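Local coordinates for insecticidal crystal protein Cry35Ab1 (Bacillus thuringiensis, PDB 4JP0), which acts as one half of a binary insecticidal toxin that, together with Cry34Ab1, kills western corn rootworm larvae, probably by attacking the midgut epithelium, at residues A[200-214]-A[310-323]. Residues are numbered along the deposited sequence; the frame is centred on the assembly and turned at random.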
loop_
_atom_site.group_PDB
_atom_site.type_symbol
_atom_site.label_atom_id
_atom_site.label_comp_id
_atom_site.label_asym_id
_atom_site.label_seq_id
_atom_site.Cartn_x
_atom_site.Cartn_y
_atom_site.Cartn_z
ATOM N N THR A 200 -0.870 -13.350 -11.441
ATOM C CA THR A 200 -0.611 -12.045 -10.897
ATOM C C THR A 200 -0.127 -12.145 -9.444
ATOM O O THR A 200 -0.739 -11.647 -8.592
ATOM C CB THR A 200 -1.841 -11.077 -11.056
ATOM O OG1 THR A 200 -1.577 -9.867 -10.399
ATOM C CG2 THR A 200 -3.083 -11.675 -10.481
ATOM N N PRO A 201 0.973 -12.850 -9.217
ATOM C CA PRO A 201 1.397 -13.098 -7.825
ATOM C C PRO A 201 1.710 -11.807 -7.089
ATOM O O PRO A 201 1.619 -11.776 -5.878
ATOM C CB PRO A 201 2.664 -13.960 -7.974
ATOM C CG PRO A 201 3.129 -13.680 -9.423
ATOM C CD PRO A 201 1.851 -13.536 -10.196
ATOM N N TYR A 202 2.123 -10.778 -7.822
ATOM C CA TYR A 202 2.255 -9.450 -7.223
ATOM C C TYR A 202 1.308 -8.472 -7.850
ATOM O O TYR A 202 1.257 -8.346 -9.079
ATOM C CB TYR A 202 3.676 -8.905 -7.338
ATOM C CG TYR A 202 4.638 -9.660 -6.458
ATOM C CD1 TYR A 202 5.307 -10.807 -6.935
ATOM C CD2 TYR A 202 4.833 -9.279 -5.133
ATOM C CE1 TYR A 202 6.215 -11.530 -6.111
ATOM C CE2 TYR A 202 5.725 -9.981 -4.314
ATOM C CZ TYR A 202 6.400 -11.096 -4.802
ATOM O OH TYR A 202 7.225 -11.774 -3.944
ATOM N N TYR A 203 0.547 -7.773 -7.008
ATOM C CA TYR A 203 -0.321 -6.684 -7.507
ATOM C C TYR A 203 0.458 -5.389 -7.434
ATOM O O TYR A 203 1.386 -5.264 -6.623
ATOM C CB TYR A 203 -1.571 -6.546 -6.611
ATOM C CG TYR A 203 -2.657 -7.583 -6.916
ATOM C CD1 TYR A 203 -2.401 -8.942 -6.799
ATOM C CD2 TYR A 203 -3.953 -7.172 -7.316
ATOM C CE1 TYR A 203 -3.387 -9.898 -7.107
ATOM C CE2 TYR A 203 -4.921 -8.069 -7.594
ATOM C CZ TYR A 203 -4.646 -9.448 -7.483
ATOM O OH TYR A 203 -5.639 -10.346 -7.765
ATOM N N ILE A 204 0.063 -4.395 -8.233
ATOM C CA ILE A 204 0.674 -3.079 -8.205
ATOM C C ILE A 204 -0.231 -2.111 -7.451
ATOM O O ILE A 204 -1.415 -1.943 -7.772
ATOM C CB ILE A 204 0.876 -2.564 -9.642
ATOM C CG1 ILE A 204 1.827 -3.477 -10.389
ATOM C CG2 ILE A 204 1.497 -1.138 -9.662
ATOM C CD1 ILE A 204 1.809 -3.229 -11.935
ATOM N N LEU A 205 0.320 -1.505 -6.418
ATOM C CA LEU A 205 -0.408 -0.493 -5.636
ATOM C C LEU A 205 0.290 0.877 -5.903
ATOM O O LEU A 205 1.496 1.063 -5.663
ATOM C CB LEU A 205 -0.411 -0.890 -4.152
ATOM C CG LEU A 205 -1.022 0.076 -3.138
ATOM C CD1 LEU A 205 -2.449 0.489 -3.530
ATOM C CD2 LEU A 205 -0.975 -0.525 -1.713
ATOM N N LYS A 206 -0.485 1.816 -6.441
ATOM C CA LYS A 206 0.028 3.111 -6.826
ATOM C C LYS A 206 -0.587 4.159 -5.952
ATOM O O LYS A 206 -1.742 4.003 -5.496
ATOM C CB LYS A 206 -0.447 3.437 -8.238
ATOM C CG LYS A 206 -0.129 2.413 -9.283
ATOM C CD LYS A 206 -0.403 3.007 -10.661
ATOM C CE LYS A 206 -0.295 1.964 -11.748
ATOM N NZ LYS A 206 -0.446 2.528 -13.095
ATOM N N LYS A 207 0.178 5.224 -5.743
ATOM C CA LYS A 207 -0.319 6.432 -5.065
ATOM C C LYS A 207 -0.113 7.655 -5.952
ATOM O O LYS A 207 1.034 8.029 -6.233
ATOM C CB LYS A 207 0.362 6.689 -3.715
ATOM C CG LYS A 207 -0.425 7.719 -2.896
ATOM C CD LYS A 207 0.273 8.191 -1.588
ATOM C CE LYS A 207 1.379 9.217 -1.864
ATOM N NZ LYS A 207 2.023 9.712 -0.598
ATOM N N TYR A 208 -1.215 8.260 -6.404
ATOM C CA TYR A 208 -1.171 9.479 -7.185
ATOM C C TYR A 208 -1.606 10.630 -6.326
ATOM O O TYR A 208 -2.446 10.464 -5.420
ATOM C CB TYR A 208 -2.158 9.418 -8.341
ATOM C CG TYR A 208 -1.813 8.423 -9.431
ATOM C CD1 TYR A 208 -2.424 7.164 -9.494
ATOM C CD2 TYR A 208 -0.881 8.733 -10.404
ATOM C CE1 TYR A 208 -2.081 6.246 -10.514
ATOM C CE2 TYR A 208 -0.569 7.822 -11.413
ATOM C CZ TYR A 208 -1.171 6.588 -11.457
ATOM O OH TYR A 208 -0.840 5.692 -12.486
ATOM N N GLN A 209 -1.037 11.801 -6.593
ATOM C CA GLN A 209 -1.511 13.026 -5.950
ATOM C C GLN A 209 -1.658 14.101 -7.022
ATOM O O GLN A 209 -1.039 14.011 -8.088
ATOM C CB GLN A 209 -0.601 13.477 -4.815
ATOM C CG GLN A 209 -0.652 12.554 -3.605
ATOM C CD GLN A 209 0.302 12.992 -2.511
ATOM O OE1 GLN A 209 1.432 13.390 -2.792
ATOM N NE2 GLN A 209 -0.144 12.904 -1.253
ATOM N N TYR A 210 -2.520 15.068 -6.744
ATOM C CA TYR A 210 -2.806 16.176 -7.633
ATOM C C TYR A 210 -3.696 17.158 -6.873
ATOM O O TYR A 210 -4.223 16.825 -5.809
ATOM C CB TYR A 210 -3.525 15.701 -8.900
ATOM C CG TYR A 210 -4.731 14.812 -8.674
ATOM C CD1 TYR A 210 -6.024 15.327 -8.695
ATOM C CD2 TYR A 210 -4.578 13.440 -8.487
ATOM C CE1 TYR A 210 -7.146 14.472 -8.511
ATOM C CE2 TYR A 210 -5.671 12.611 -8.324
ATOM C CZ TYR A 210 -6.933 13.113 -8.338
ATOM O OH TYR A 210 -7.978 12.229 -8.150
ATOM N N TRP A 211 -3.853 18.357 -7.409
ATOM C CA TRP A 211 -4.736 19.344 -6.821
ATOM C C TRP A 211 -6.102 19.287 -7.522
ATOM O O TRP A 211 -6.168 18.965 -8.705
ATOM C CB TRP A 211 -4.129 20.738 -7.021
ATOM C CG TRP A 211 -2.869 20.984 -6.234
ATOM C CD1 TRP A 211 -1.576 20.922 -6.690
ATOM C CD2 TRP A 211 -2.787 21.342 -4.845
ATOM N NE1 TRP A 211 -0.699 21.240 -5.675
ATOM C CE2 TRP A 211 -1.414 21.488 -4.528
ATOM C CE3 TRP A 211 -3.741 21.611 -3.847
ATOM C CZ2 TRP A 211 -0.969 21.853 -3.252
ATOM C CZ3 TRP A 211 -3.283 21.971 -2.541
ATOM C CH2 TRP A 211 -1.923 22.088 -2.274
ATOM N N GLN A 212 -7.169 19.625 -6.778
ATOM C CA GLN A 212 -8.538 19.697 -7.258
ATOM C C GLN A 212 -9.320 20.778 -6.486
ATOM O O GLN A 212 -9.165 20.909 -5.285
ATOM C CB GLN A 212 -9.236 18.342 -7.043
ATOM C CG GLN A 212 -10.633 18.245 -7.637
ATOM C CD GLN A 212 -11.222 16.832 -7.486
ATOM O OE1 GLN A 212 -12.238 16.637 -6.798
ATOM N NE2 GLN A 212 -10.577 15.849 -8.107
ATOM N N ARG A 213 -10.159 21.528 -7.194
ATOM C CA ARG A 213 -11.010 22.554 -6.611
ATOM C C ARG A 213 -11.802 21.984 -5.443
ATOM O O ARG A 213 -12.305 20.881 -5.524
ATOM C CB ARG A 213 -11.970 23.056 -7.707
ATOM C CG ARG A 213 -13.228 23.764 -7.231
ATOM C CD ARG A 213 -14.200 24.121 -8.373
ATOM N NE ARG A 213 -15.587 24.170 -7.909
ATOM C CZ ARG A 213 -16.568 24.815 -8.537
ATOM N NH1 ARG A 213 -16.315 25.485 -9.661
ATOM N NH2 ARG A 213 -17.805 24.798 -8.042
ATOM N N ALA A 214 -11.884 22.719 -4.341
ATOM C CA ALA A 214 -12.682 22.270 -3.207
ATOM C C ALA A 214 -14.133 22.667 -3.437
ATOM O O ALA A 214 -14.436 23.842 -3.670
ATOM C CB ALA A 214 -12.187 22.895 -1.955
ATOM N N ILE A 310 -11.163 31.001 -4.760
ATOM C CA ILE A 310 -11.448 29.598 -4.894
ATOM C C ILE A 310 -10.355 28.872 -4.136
ATOM O O ILE A 310 -9.246 29.378 -3.990
ATOM C CB ILE A 310 -11.480 29.168 -6.376
ATOM C CG1 ILE A 310 -12.029 27.734 -6.507
ATOM C CG2 ILE A 310 -10.112 29.275 -6.977
ATOM C CD1 ILE A 310 -12.457 27.338 -7.897
ATOM N N GLY A 311 -10.654 27.667 -3.674
ATOM C CA GLY A 311 -9.684 26.899 -2.935
ATOM C C GLY A 311 -9.374 25.556 -3.566
ATOM O O GLY A 311 -10.194 24.998 -4.306
ATOM N N PHE A 312 -8.170 25.068 -3.295
ATOM C CA PHE A 312 -7.769 23.745 -3.759
ATOM C C PHE A 312 -7.308 22.857 -2.624
ATOM O O PHE A 312 -6.820 23.340 -1.601
ATOM C CB PHE A 312 -6.644 23.876 -4.770
ATOM C CG PHE A 312 -7.053 24.596 -6.029
ATOM C CD1 PHE A 312 -6.870 25.966 -6.158
ATOM C CD2 PHE A 312 -7.622 23.902 -7.077
ATOM C CE1 PHE A 312 -7.253 26.631 -7.292
ATOM C CE2 PHE A 312 -7.987 24.558 -8.229
ATOM C CZ PHE A 312 -7.798 25.927 -8.339
ATOM N N LEU A 313 -7.465 21.558 -2.841
ATOM C CA LEU A 313 -7.010 20.506 -1.929
ATOM C C LEU A 313 -6.131 19.544 -2.693
ATOM O O LEU A 313 -6.342 19.323 -3.890
ATOM C CB LEU A 313 -8.214 19.726 -1.412
ATOM C CG LEU A 313 -9.103 20.531 -0.462
ATOM C CD1 LEU A 313 -10.473 19.913 -0.365
ATOM C CD2 LEU A 313 -8.394 20.559 0.915
ATOM N N THR A 314 -5.163 18.949 -1.987
ATOM C CA THR A 314 -4.354 17.895 -2.565
ATOM C C THR A 314 -5.172 16.646 -2.427
ATOM O O THR A 314 -5.618 16.314 -1.323
ATOM C CB THR A 314 -3.031 17.718 -1.810
ATOM O OG1 THR A 314 -2.186 18.828 -2.099
ATOM C CG2 THR A 314 -2.244 16.509 -2.372
ATOM N N ILE A 315 -5.406 15.991 -3.558
ATOM C CA ILE A 315 -6.106 14.726 -3.586
ATOM C C ILE A 315 -5.084 13.615 -3.584
ATOM O O ILE A 315 -4.053 13.733 -4.232
ATOM C CB ILE A 315 -6.948 14.587 -4.856
ATOM C CG1 ILE A 315 -7.905 15.773 -5.034
ATOM C CG2 ILE A 315 -7.768 13.271 -4.776
ATOM C CD1 ILE A 315 -8.983 15.864 -3.922
ATOM N N THR A 316 -5.358 12.540 -2.841
ATOM C CA THR A 316 -4.502 11.345 -2.922
ATOM C C THR A 316 -5.347 10.205 -3.449
ATOM O O THR A 316 -6.433 9.923 -2.916
ATOM C CB THR A 316 -3.948 10.998 -1.552
ATOM O OG1 THR A 316 -3.072 12.044 -1.142
ATOM C CG2 THR A 316 -3.020 9.757 -1.612
ATOM N N SER A 317 -4.868 9.523 -4.485
ATOM C CA SER A 317 -5.606 8.405 -5.049
ATOM C C SER A 317 -4.772 7.117 -4.899
ATOM O O SER A 317 -3.704 7.002 -5.462
ATOM C CB SER A 317 -5.881 8.649 -6.543
ATOM O OG SER A 317 -6.681 7.604 -7.080
ATOM N N LEU A 318 -5.283 6.173 -4.125
ATOM C CA LEU A 318 -4.629 4.878 -3.939
ATOM C C LEU A 318 -5.335 3.925 -4.897
ATOM O O LEU A 318 -6.563 3.823 -4.874
ATOM C CB LEU A 318 -4.819 4.454 -2.495
ATOM C CG LEU A 318 -3.773 5.097 -1.583
ATOM C CD1 LEU A 318 -3.961 4.709 -0.099
ATOM C CD2 LEU A 318 -2.419 4.675 -2.052
ATOM N N GLU A 319 -4.590 3.246 -5.764
ATOM C CA GLU A 319 -5.223 2.414 -6.793
ATOM C C GLU A 319 -4.464 1.096 -6.896
ATOM O O GLU A 319 -3.259 1.083 -6.987
ATOM C CB GLU A 319 -5.201 3.141 -8.151
ATOM C CG GLU A 319 -5.911 4.503 -8.138
ATOM C CD GLU A 319 -5.668 5.350 -9.399
ATOM O OE1 GLU A 319 -5.219 4.830 -10.427
ATOM O OE2 GLU A 319 -5.929 6.571 -9.381
ATOM N N LEU A 320 -5.200 0.003 -6.910
ATOM C CA LEU A 320 -4.621 -1.325 -6.893
ATOM C C LEU A 320 -4.965 -2.065 -8.169
ATOM O O LEU A 320 -6.140 -2.089 -8.582
ATOM C CB LEU A 320 -5.193 -2.091 -5.705
ATOM C CG LEU A 320 -4.687 -3.515 -5.514
ATOM C CD1 LEU A 320 -3.240 -3.490 -5.086
ATOM C CD2 LEU A 320 -5.523 -4.260 -4.453
ATOM N N TYR A 321 -3.945 -2.701 -8.754
ATOM C CA TYR A 321 -4.057 -3.377 -10.050
ATOM C C TYR A 321 -3.524 -4.806 -10.059
ATOM O O TYR A 321 -2.452 -5.087 -9.468
ATOM C CB TYR A 321 -3.219 -2.616 -11.084
ATOM C CG TYR A 321 -3.609 -1.147 -11.248
ATOM C CD1 TYR A 321 -3.173 -0.192 -10.335
ATOM C CD2 TYR A 321 -4.431 -0.734 -12.291
ATOM C CE1 TYR A 321 -3.519 1.117 -10.465
ATOM C CE2 TYR A 321 -4.772 0.615 -12.440
ATOM C CZ TYR A 321 -4.328 1.520 -11.513
ATOM O OH TYR A 321 -4.669 2.862 -11.627
ATOM N N ARG A 322 -4.283 -5.700 -10.705
ATOM C CA ARG A 322 -3.779 -7.023 -11.032
ATOM C C ARG A 322 -2.764 -6.772 -12.131
ATOM O O ARG A 322 -2.885 -5.794 -12.873
ATOM C CB ARG A 322 -4.822 -7.862 -11.721
ATOM C CG ARG A 322 -5.884 -8.430 -10.911
ATOM C CD ARG A 322 -6.654 -9.536 -11.653
ATOM N NE ARG A 322 -7.963 -9.659 -11.039
ATOM C CZ ARG A 322 -9.075 -9.923 -11.676
ATOM N NH1 ARG A 322 -9.070 -10.123 -12.996
ATOM N NH2 ARG A 322 -10.201 -9.993 -10.970
ATOM N N TYR A 323 -1.770 -7.636 -12.276
ATOM C CA TYR A 323 -0.847 -7.441 -13.392
ATOM C C TYR A 323 -0.599 -8.708 -14.106
ATOM O O TYR A 323 0.183 -9.551 -13.556
ATOM C CB TYR A 323 0.516 -6.892 -13.005
ATOM C CG TYR A 323 1.277 -6.524 -14.274
ATOM C CD1 TYR A 323 1.080 -5.293 -14.872
ATOM C CD2 TYR A 323 2.098 -7.437 -14.926
ATOM C CE1 TYR A 323 1.730 -4.932 -16.017
ATOM C CE2 TYR A 323 2.774 -7.076 -16.122
ATOM C CZ TYR A 323 2.569 -5.816 -16.650
ATOM O OH TYR A 323 3.193 -5.385 -17.804
HETATM O O HOH W 1 2.437 -9.817 -11.087
#
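From I204 opposite Y321 to Q212 opposite L313, the strands 202-213 and 310-323 pair antiparallel without a bulge, five hydrogen-bonded pairs alternating with non-hydrogen-bonded ones. A214 N to G311 O extends the ladder at one end. At the other, T200, just past a helix, turns its hydroxyl to the strand edge, and Y323 N donates almost straight to T200 OG1 (2.9 Å, 176°).

Alternation sorts the side chains onto two faces. On one, K206 runs extended across Y321, NZ of K206 4.6 Å from the Y321 ring centroid in a cation-pi contact. A long lysine suits this place: its methylenes graze the ring at CE1 while NZ reaches on to donate to Y208 OH. S317 OG donates to E319 OE2. Further along, CG of Y210 lies between its backbone N and carbonyl carbon (chi1 50°), which folds the ring over beta-branched I315; CB of I315 lies 3.9 Å from the centroid of the Y210 ring, a CH-pi contact over its face.

On the other face, the apolar L205, L318 and L320 suit a buried layer, L320 CD1 lying 4.0 Å from L205 CB. Beyond them the amide of Q209 offers an N-H to a hydroxyl, NE2 donating to T316 OG1 (3.1 Å) nearly in the amide plane, and T314 OG1 lies over one face of the W211 indole, whose NE1 is bonded to K156 O.

The pair forms the centre of a four-stranded antiparallel sheet in the part of the chain matching the insecticidal crystal toxin P42 family: strand 174-182 flanks 202-221, and strand 327-346, whose E327 forms a salt bridge with K206, flanks 307-323. Helix 240-247 packs on the leucine face through I243, T246 and L247.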